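Local coordinates for membrane protein (Acinetobacter baumannii AB307-0294, PDB 5DL5), which forms an outer-membrane beta-barrel of the OprD porin family that probably lets small molecules, apparently including antibiotics, cross the outer membrane, at residues A[320-332]-A[408-420]. Residues are numbered along the deposited sequence; the frame is centred on the assembly and turned at random.
Sequences NSYMSDFIGNHEK and YQGAYIGDTNEWR. With C8E ((hydroxyethyloxy)tri(ethyloxy)octane), chain B.
In this OprD-family beta-barrel porin, the loop before strand 332-341 folds against the barrel wall, where 320-332 packs on 408-420, the turn leading into strand 416-428 and the start of that strand. Tyr-412 reaches over with CG anti to the backbone N (chi1 -172°), and its OH takes the backbone N-H of Asp-325 almost straight, N to OH 3.0 Å at 176°. Ser-324 lies at the edge of the same ring, its OG 3.4 Å from Tyr-412 CE2; that OG also closes an ST turn by accepting from Phe-326 N and is hydrogen-bonded to Glu-374 of strand 371-384. Ile-327 crosses the Tyr-412 side chain at about a right angle, CD1 4.0 Å from CE1. Near the rim of one face of the Tyr-412 ring lie Tyr-408 OH and a water that bridges this hydroxyl to Ile-327 N, while Ile-413 CG1 lies near the rim of the opposite face.

Farther along, Met-323 runs out extended and bends only at its last torsion (chi3 71°), which lays CE over Thr-416 CB at 3.8 Å and brings it to Ile-413 CG2. Its CB and CG rest on the carboxylate of Glu-418, a group held by Arg-420 and, from strand 29-43, by Arg-41. A bound detergent molecule joins the two segments: its terminal O21 donates to Tyr-322 O and, at the edge of the Arg-420 guanidinium, accepts from NH2, with NH2 to O21 2.7 Å.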
loop_
_atom_site.group_PDB
_atom_site.type_symbol
_atom_site.label_atom_id
_atom_site.label_comp_id
_atom_site.label_asym_id
_atom_site.label_seq_id
_atom_site.Cartn_x
_atom_site.Cartn_y
_atom_site.Cartn_z
ATOM N N ASN A 320 -7.128 8.063 6.345
ATOM C CA ASN A 320 -8.373 8.354 5.573
ATOM C C ASN A 320 -8.143 7.901 4.156
ATOM O O ASN A 320 -7.965 8.701 3.194
ATOM C CB ASN A 320 -8.794 9.785 5.594
ATOM C CG ASN A 320 -9.176 10.276 6.993
ATOM O OD1 ASN A 320 -9.182 9.524 7.965
ATOM N ND2 ASN A 320 -9.444 11.570 7.097
ATOM N N SER A 321 -8.253 6.587 4.022
ATOM C CA SER A 321 -7.782 5.880 2.848
ATOM C C SER A 321 -8.533 4.560 2.741
ATOM O O SER A 321 -8.261 3.650 3.512
ATOM C CB SER A 321 -6.280 5.519 2.954
ATOM O OG SER A 321 -5.854 5.020 1.655
ATOM N N TYR A 322 -9.478 4.505 1.827
ATOM C CA TYR A 322 -10.309 3.305 1.570
ATOM C C TYR A 322 -10.402 3.167 0.070
ATOM O O TYR A 322 -9.399 2.921 -0.530
ATOM C CB TYR A 322 -11.721 3.391 2.260
ATOM C CG TYR A 322 -11.639 3.389 3.800
ATOM C CD1 TYR A 322 -11.448 2.177 4.501
ATOM C CD2 TYR A 322 -11.652 4.592 4.531
ATOM C CE1 TYR A 322 -11.277 2.156 5.885
ATOM C CE2 TYR A 322 -11.488 4.594 5.908
ATOM C CZ TYR A 322 -11.397 3.369 6.588
ATOM O OH TYR A 322 -11.304 3.361 7.951
ATOM N N MET A 323 -11.526 3.401 -0.590
ATOM C CA MET A 323 -11.495 3.385 -2.049
ATOM C C MET A 323 -10.863 4.727 -2.463
ATOM O O MET A 323 -9.924 4.747 -3.211
ATOM C CB MET A 323 -12.842 3.195 -2.691
ATOM C CG MET A 323 -12.673 3.328 -4.211
ATOM S SD MET A 323 -14.239 3.233 -5.037
ATOM C CE MET A 323 -14.999 4.775 -4.609
ATOM N N SER A 324 -11.374 5.865 -1.961
ATOM C CA SER A 324 -10.670 7.132 -2.151
ATOM C C SER A 324 -9.621 7.317 -1.111
ATOM O O SER A 324 -9.768 6.870 0.027
ATOM C CB SER A 324 -11.664 8.339 -2.067
ATOM O OG SER A 324 -10.961 9.538 -2.024
ATOM N N ASP A 325 -8.545 8.004 -1.470
ATOM C CA ASP A 325 -7.484 8.276 -0.516
ATOM C C ASP A 325 -7.508 9.682 0.042
ATOM O O ASP A 325 -6.595 10.032 0.841
ATOM C CB ASP A 325 -6.165 8.060 -1.162
ATOM C CG ASP A 325 -5.902 6.564 -1.419
ATOM O OD1 ASP A 325 -6.105 5.724 -0.532
ATOM O OD2 ASP A 325 -5.405 6.297 -2.489
ATOM N N PHE A 326 -8.461 10.513 -0.347
ATOM C CA PHE A 326 -8.600 11.875 0.339
ATOM C C PHE A 326 -7.305 12.678 0.218
ATOM O O PHE A 326 -6.782 13.252 1.133
ATOM C CB PHE A 326 -9.167 11.769 1.778
ATOM C CG PHE A 326 -10.586 11.144 1.781
ATOM C CD1 PHE A 326 -10.762 9.764 1.715
ATOM C CD2 PHE A 326 -11.725 11.945 1.731
ATOM C CE1 PHE A 326 -12.066 9.196 1.587
ATOM C CE2 PHE A 326 -13.040 11.414 1.659
ATOM C CZ PHE A 326 -13.192 10.026 1.509
ATOM N N ILE A 327 -6.886 12.754 -1.045
ATOM C CA ILE A 327 -5.528 13.233 -1.455
ATOM C C ILE A 327 -5.624 14.321 -2.459
ATOM O O ILE A 327 -4.636 14.699 -3.020
ATOM C CB ILE A 327 -4.674 12.088 -2.119
ATOM C CG1 ILE A 327 -5.459 11.440 -3.293
ATOM C CG2 ILE A 327 -4.092 11.202 -1.048
ATOM C CD1 ILE A 327 -4.651 10.410 -4.107
ATOM N N GLY A 328 -6.760 14.927 -2.642
ATOM C CA GLY A 328 -6.910 16.067 -3.514
ATOM C C GLY A 328 -6.158 17.315 -3.012
ATOM O O GLY A 328 -5.791 17.467 -1.828
ATOM N N ASN A 329 -5.939 18.162 -3.973
ATOM C CA ASN A 329 -5.229 19.405 -3.820
ATOM C C ASN A 329 -5.988 20.289 -2.758
ATOM O O ASN A 329 -7.143 20.542 -2.946
ATOM C CB ASN A 329 -5.074 20.058 -5.152
ATOM C CG ASN A 329 -4.271 21.377 -5.114
ATOM O OD1 ASN A 329 -4.377 22.194 -4.194
ATOM N ND2 ASN A 329 -3.642 21.662 -6.209
ATOM N N HIS A 330 -5.298 20.621 -1.637
ATOM C CA HIS A 330 -5.891 21.394 -0.462
ATOM C C HIS A 330 -6.949 20.636 0.272
ATOM O O HIS A 330 -7.622 21.217 1.068
ATOM C CB HIS A 330 -6.442 22.766 -0.929
ATOM C CG HIS A 330 -5.397 23.826 -0.983
ATOM N ND1 HIS A 330 -4.256 23.734 -1.789
ATOM C CD2 HIS A 330 -5.262 24.978 -0.263
ATOM C CE1 HIS A 330 -3.488 24.804 -1.598
ATOM N NE2 HIS A 330 -4.068 25.564 -0.670
ATOM N N GLU A 331 -7.148 19.308 -0.011
ATOM C CA GLU A 331 -8.273 18.615 0.562
ATOM C C GLU A 331 -8.098 18.417 2.065
ATOM O O GLU A 331 -7.061 17.931 2.551
ATOM C CB GLU A 331 -8.469 17.236 -0.105
ATOM C CG GLU A 331 -9.715 16.529 0.379
ATOM C CD GLU A 331 -10.043 15.242 -0.310
ATOM O OE1 GLU A 331 -9.254 14.812 -1.152
ATOM O OE2 GLU A 331 -11.098 14.662 0.060
ATOM N N LYS A 332 -9.134 18.756 2.794
ATOM C CA LYS A 332 -9.248 18.343 4.183
ATOM C C LYS A 332 -10.189 17.152 4.341
ATOM O O LYS A 332 -11.138 17.097 3.612
ATOM C CB LYS A 332 -9.797 19.520 5.025
ATOM C CG LYS A 332 -8.947 20.777 4.985
ATOM C CD LYS A 332 -9.698 21.842 5.792
ATOM C CE LYS A 332 -8.848 22.889 6.449
ATOM N NZ LYS A 332 -8.605 23.890 5.414
ATOM N N TYR A 408 -15.451 16.703 -9.318
ATOM C CA TYR A 408 -14.553 15.626 -8.914
ATOM C C TYR A 408 -15.120 14.273 -9.267
ATOM O O TYR A 408 -15.220 13.356 -8.435
ATOM C CB TYR A 408 -14.278 15.702 -7.419
ATOM C CG TYR A 408 -12.968 15.196 -6.856
ATOM C CD1 TYR A 408 -11.718 15.692 -7.308
ATOM C CD2 TYR A 408 -12.956 14.278 -5.816
ATOM C CE1 TYR A 408 -10.435 15.296 -6.732
ATOM C CE2 TYR A 408 -11.729 13.835 -5.300
ATOM C CZ TYR A 408 -10.466 14.406 -5.737
ATOM O OH TYR A 408 -9.379 13.874 -5.091
ATOM N N GLN A 409 -15.356 14.120 -10.538
ATOM C CA GLN A 409 -15.878 12.901 -11.126
ATOM C C GLN A 409 -14.679 12.329 -11.918
ATOM O O GLN A 409 -13.844 11.685 -11.330
ATOM C CB GLN A 409 -17.140 13.171 -11.986
ATOM C CG GLN A 409 -18.387 13.594 -11.187
ATOM C CD GLN A 409 -18.825 12.595 -10.112
ATOM O OE1 GLN A 409 -19.076 11.386 -10.395
ATOM N NE2 GLN A 409 -19.016 13.121 -8.872
ATOM N N GLY A 410 -14.561 12.655 -13.200
ATOM C CA GLY A 410 -13.505 12.143 -14.055
ATOM C C GLY A 410 -12.135 12.664 -13.602
ATOM O O GLY A 410 -11.148 11.971 -13.776
ATOM N N ALA A 411 -12.066 13.839 -12.961
ATOM C CA ALA A 411 -10.836 14.224 -12.273
ATOM C C ALA A 411 -10.317 13.242 -11.257
ATOM O O ALA A 411 -9.165 13.387 -10.930
ATOM C CB ALA A 411 -10.900 15.605 -11.655
ATOM N N TYR A 412 -11.099 12.260 -10.749
ATOM C CA TYR A 412 -10.569 11.353 -9.725
ATOM C C TYR A 412 -11.182 9.968 -9.859
ATOM O O TYR A 412 -10.721 9.233 -10.673
ATOM C CB TYR A 412 -10.683 11.919 -8.299
ATOM C CG TYR A 412 -9.973 11.105 -7.216
ATOM C CD1 TYR A 412 -8.597 10.849 -7.278
ATOM C CD2 TYR A 412 -10.663 10.559 -6.200
ATOM C CE1 TYR A 412 -7.967 10.116 -6.316
ATOM C CE2 TYR A 412 -10.055 9.808 -5.251
ATOM C CZ TYR A 412 -8.723 9.570 -5.302
ATOM O OH TYR A 412 -8.202 8.899 -4.282
ATOM N N ILE A 413 -12.239 9.622 -9.163
ATOM C CA ILE A 413 -12.903 8.324 -9.318
ATOM C C ILE A 413 -14.292 8.509 -9.823
ATOM O O ILE A 413 -14.695 7.912 -10.773
ATOM C CB ILE A 413 -12.932 7.559 -7.956
ATOM C CG1 ILE A 413 -11.457 7.166 -7.551
ATOM C CG2 ILE A 413 -13.757 6.297 -8.085
ATOM C CD1 ILE A 413 -11.301 6.745 -6.077
ATOM N N GLY A 414 -15.093 9.359 -9.207
ATOM C CA GLY A 414 -16.457 9.489 -9.754
ATOM C C GLY A 414 -17.423 8.716 -8.831
ATOM O O GLY A 414 -16.973 7.821 -8.102
ATOM N N ASP A 415 -18.738 9.041 -8.871
ATOM C CA ASP A 415 -19.663 8.340 -8.004
ATOM C C ASP A 415 -19.605 6.822 -8.276
ATOM O O ASP A 415 -19.660 6.425 -9.463
ATOM C CB ASP A 415 -21.087 8.784 -8.238
ATOM C CG ASP A 415 -21.347 10.207 -7.796
ATOM O OD1 ASP A 415 -20.493 10.889 -7.261
ATOM O OD2 ASP A 415 -22.462 10.606 -7.931
ATOM N N THR A 416 -19.600 6.007 -7.218
ATOM C CA THR A 416 -19.321 4.578 -7.287
ATOM C C THR A 416 -19.847 3.812 -6.110
ATOM O O THR A 416 -19.781 4.281 -4.977
ATOM C CB THR A 416 -17.765 4.351 -7.235
ATOM O OG1 THR A 416 -17.155 4.942 -8.380
ATOM C CG2 THR A 416 -17.385 2.882 -7.157
ATOM N N ASN A 417 -20.304 2.612 -6.403
ATOM C CA ASN A 417 -20.586 1.562 -5.496
ATOM C C ASN A 417 -19.538 0.497 -5.851
ATOM O O ASN A 417 -19.618 -0.116 -6.923
ATOM C CB ASN A 417 -22.042 1.050 -5.743
ATOM C CG ASN A 417 -23.104 2.219 -5.621
ATOM O OD1 ASN A 417 -22.844 3.302 -5.060
ATOM N ND2 ASN A 417 -24.288 2.002 -6.183
ATOM N N GLU A 418 -18.719 0.171 -4.910
ATOM C CA GLU A 418 -17.590 -0.731 -5.093
ATOM C C GLU A 418 -17.830 -1.935 -4.226
ATOM O O GLU A 418 -18.195 -1.783 -3.073
ATOM C CB GLU A 418 -16.260 -0.154 -4.649
ATOM C CG GLU A 418 -15.084 -1.165 -4.824
ATOM C CD GLU A 418 -13.672 -0.640 -4.487
ATOM O OE1 GLU A 418 -13.375 -0.410 -3.352
ATOM O OE2 GLU A 418 -12.804 -0.516 -5.383
ATOM N N TRP A 419 -17.601 -3.118 -4.755
ATOM C CA TRP A 419 -17.462 -4.315 -3.879
ATOM C C TRP A 419 -16.112 -4.976 -4.112
ATOM O O TRP A 419 -15.719 -5.097 -5.305
ATOM C CB TRP A 419 -18.477 -5.357 -4.247
ATOM C CG TRP A 419 -19.828 -5.033 -3.769
ATOM C CD1 TRP A 419 -20.789 -4.387 -4.471
ATOM C CD2 TRP A 419 -20.433 -5.433 -2.522
ATOM N NE1 TRP A 419 -21.900 -4.292 -3.733
ATOM C CE2 TRP A 419 -21.740 -4.922 -2.531
ATOM C CE3 TRP A 419 -19.989 -6.158 -1.405
ATOM C CZ2 TRP A 419 -22.646 -5.122 -1.469
ATOM C CZ3 TRP A 419 -20.857 -6.310 -0.306
ATOM C CH2 TRP A 419 -22.180 -5.789 -0.355
ATOM N N ARG A 420 -15.531 -5.513 -3.046
ATOM C CA ARG A 420 -14.300 -6.338 -3.120
ATOM C C ARG A 420 -14.463 -7.528 -2.262
ATOM O O ARG A 420 -14.893 -7.436 -1.111
ATOM C CB ARG A 420 -12.998 -5.697 -2.683
ATOM C CG ARG A 420 -12.736 -4.341 -3.216
ATOM C CD ARG A 420 -11.338 -3.858 -2.773
ATOM N NE ARG A 420 -11.257 -2.488 -3.187
ATOM C CZ ARG A 420 -10.270 -1.629 -2.843
ATOM N NH1 ARG A 420 -9.158 -2.010 -2.170
ATOM N NH2 ARG A 420 -10.402 -0.378 -3.201
HETATM C C6 C8E B . -5.341 0.790 -16.328
HETATM C C7 C8E B . -6.557 0.138 -15.610
HETATM C C8 C8E B . -7.840 0.998 -15.516
HETATM O O9 C8E B . -8.625 0.813 -14.283
HETATM C C10 C8E B . -8.729 2.083 -13.648
HETATM C C11 C8E B . -7.490 2.333 -12.770
HETATM O O12 C8E B . -7.742 3.303 -11.776
HETATM C C13 C8E B . -8.742 2.994 -10.794
HETATM C C14 C8E B . -8.113 2.400 -9.561
HETATM O O15 C8E B . -8.513 3.018 -8.341
HETATM C C16 C8E B . -8.344 4.435 -8.187
HETATM C C17 C8E B . -8.039 4.620 -6.702
HETATM O O18 C8E B . -8.696 3.511 -6.016
HETATM C C19 C8E B . -7.977 2.982 -4.894
HETATM C C20 C8E B . -8.849 1.945 -4.205
HETATM O O21 C8E B . -8.436 1.479 -2.888
HETATM O O HOH W 1 -9.332 12.288 -3.160
#